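Serine protease inhibitor 2 (Anopheles gambiae, PDB 3PZF) inhibits the clip-domain serine proteases CLIPB9, CLIPB10 and CLIPB4 in mosquito hemolymph, and so restrains phenoloxidase activation and the melanization immune response. Local coordinates at residues 110-115 against 177-182. Residues are numbered along the deposited sequence; the frame is centred on the assembly and turned at random. Where two conformers were deposited one is given.
Sequences TNFFVD and ITLVNV
L179 sets its CD1 methyl squarely over the ring of F112, 3.6 Å from the ring centroid and only 1° off the ring normal, a CH-pi contact in which one methyl meets all six ring carbons almost evenly. With CG swung opposite the backbone N (chi1 174°), the L179 side chain runs alongside F112 and points the same way, which carries CD1 over the ring. A flat phenylalanine suits this place, offering a broad face to the leucine and an edge to I177, whose CG2 comes to 3.8 Å from CD1 of F112. The branched I177 serves two neighbours, since its CG1 also lies beside CG1 of V114. Farther along this face, OG1 of T110 donates to OD1 of N181 at 2.9 Å, in the carbonyl plane and on a lone pair, while CG2 of the threonine keeps to the apolar side, against L179 CD1. The two strands are antiparallel neighbours in the central beta-sheet A of the serpin fold, the sheet that takes up the reactive-centre loop when a serpin traps its protease; helix 45-58 packs on the face bearing T110, L179 and N181. Paired backbone bonds link N111 with V180 and F113 with T178, the straightest running from F113 N to T178 O (2.8 Å, 172°). On the other face beta-branched V180 presents a methyl to the F113 rim, V180 CG2 lying 3.7 Å from F113 CD2, and the broad F113 ring also meets W154 of helix 144-158 edge-to-face. T178, paired with F113, is small and polar, which suits a place where its OG1 hydrogen-bonds Y141 OH; that hydroxyl also bonds F113 O.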
# COMPACT_ATOMS: atom_id res chain seq x y z
N THR A 110 -7.75 2.89 9.89
CA THR A 110 -8.79 2.01 9.40
C THR A 110 -10.03 2.21 10.26
O THR A 110 -9.93 2.23 11.49
CB THR A 110 -8.34 0.51 9.50
OG1 THR A 110 -7.12 0.30 8.78
CG2 THR A 110 -9.42 -0.44 8.95
N ASN A 111 -11.19 2.35 9.62
CA ASN A 111 -12.45 2.58 10.32
C ASN A 111 -13.60 1.85 9.63
O ASN A 111 -13.76 1.98 8.42
CB ASN A 111 -12.77 4.10 10.32
CG ASN A 111 -13.73 4.52 11.43
OD1 ASN A 111 -14.59 3.75 11.87
ND2 ASN A 111 -13.60 5.78 11.86
N PHE A 112 -14.42 1.13 10.39
CA PHE A 112 -15.73 0.72 9.92
C PHE A 112 -16.72 1.85 10.24
O PHE A 112 -16.84 2.24 11.39
CB PHE A 112 -16.26 -0.50 10.64
CG PHE A 112 -15.52 -1.78 10.35
CD1 PHE A 112 -16.02 -2.70 9.43
CD2 PHE A 112 -14.38 -2.12 11.07
CE1 PHE A 112 -15.34 -3.90 9.20
CE2 PHE A 112 -13.74 -3.33 10.86
CZ PHE A 112 -14.23 -4.22 9.93
N PHE A 113 -17.43 2.35 9.24
CA PHE A 113 -18.51 3.32 9.45
C PHE A 113 -19.83 2.57 9.35
O PHE A 113 -20.21 2.08 8.28
CB PHE A 113 -18.40 4.45 8.41
CG PHE A 113 -17.16 5.31 8.57
CD1 PHE A 113 -17.13 6.32 9.51
CD2 PHE A 113 -16.02 5.08 7.80
CE1 PHE A 113 -16.02 7.11 9.68
CE2 PHE A 113 -14.89 5.87 7.96
CZ PHE A 113 -14.89 6.88 8.90
N VAL A 114 -20.55 2.47 10.47
CA VAL A 114 -21.62 1.51 10.62
C VAL A 114 -22.91 2.29 10.76
O VAL A 114 -22.93 3.28 11.48
CB VAL A 114 -21.38 0.64 11.88
CG1 VAL A 114 -22.47 -0.37 12.04
CG2 VAL A 114 -20.00 -0.09 11.78
N ASP A 115 -23.96 1.84 10.06
CA ASP A 115 -25.27 2.52 10.09
C ASP A 115 -25.86 2.54 11.51
O ASP A 115 -25.53 1.68 12.33
CB ASP A 115 -26.25 1.85 9.11
CG ASP A 115 -27.37 2.79 8.64
OD1 ASP A 115 -27.34 4.00 8.95
OD2 ASP A 115 -28.29 2.32 7.94
N ILE A 177 -22.53 -0.79 5.99
CA ILE A 177 -21.22 -0.77 6.63
C ILE A 177 -20.19 -0.47 5.54
O ILE A 177 -20.15 -1.15 4.52
CB ILE A 177 -20.87 -2.12 7.31
CG1 ILE A 177 -21.79 -2.36 8.51
CG2 ILE A 177 -19.40 -2.12 7.75
CD1 ILE A 177 -21.60 -3.70 9.14
N THR A 178 -19.39 0.58 5.73
CA THR A 178 -18.33 0.91 4.79
C THR A 178 -17.02 0.81 5.56
O THR A 178 -16.91 1.30 6.68
CB THR A 178 -18.48 2.33 4.22
OG1 THR A 178 -19.76 2.46 3.59
CG2 THR A 178 -17.41 2.61 3.17
N LEU A 179 -16.04 0.14 4.97
CA LEU A 179 -14.79 -0.10 5.65
C LEU A 179 -13.79 0.75 4.89
O LEU A 179 -13.66 0.59 3.68
CB LEU A 179 -14.41 -1.58 5.54
CG LEU A 179 -13.05 -2.01 6.09
CD1 LEU A 179 -12.83 -1.53 7.52
CD2 LEU A 179 -12.89 -3.54 6.03
N VAL A 180 -13.09 1.65 5.59
CA VAL A 180 -12.24 2.64 4.93
C VAL A 180 -10.84 2.52 5.49
O VAL A 180 -10.67 2.41 6.69
CB VAL A 180 -12.76 4.07 5.20
CG1 VAL A 180 -11.84 5.12 4.55
CG2 VAL A 180 -14.16 4.23 4.66
N ASN A 181 -9.84 2.50 4.61
CA ASN A 181 -8.46 2.49 5.04
C ASN A 181 -7.66 3.55 4.29
O ASN A 181 -7.79 3.71 3.09
CB ASN A 181 -7.82 1.12 4.78
CG ASN A 181 -6.33 1.12 5.05
OD1 ASN A 181 -5.89 1.00 6.20
ND2 ASN A 181 -5.56 1.27 4.01
N VAL A 182 -6.82 4.27 5.03
CA VAL A 182 -5.91 5.23 4.42
C VAL A 182 -4.53 5.06 5.05
O VAL A 182 -4.37 4.47 6.11
CB VAL A 182 -6.38 6.70 4.56
CG1 VAL A 182 -7.69 6.94 3.80
CG2 VAL A 182 -6.57 7.07 6.02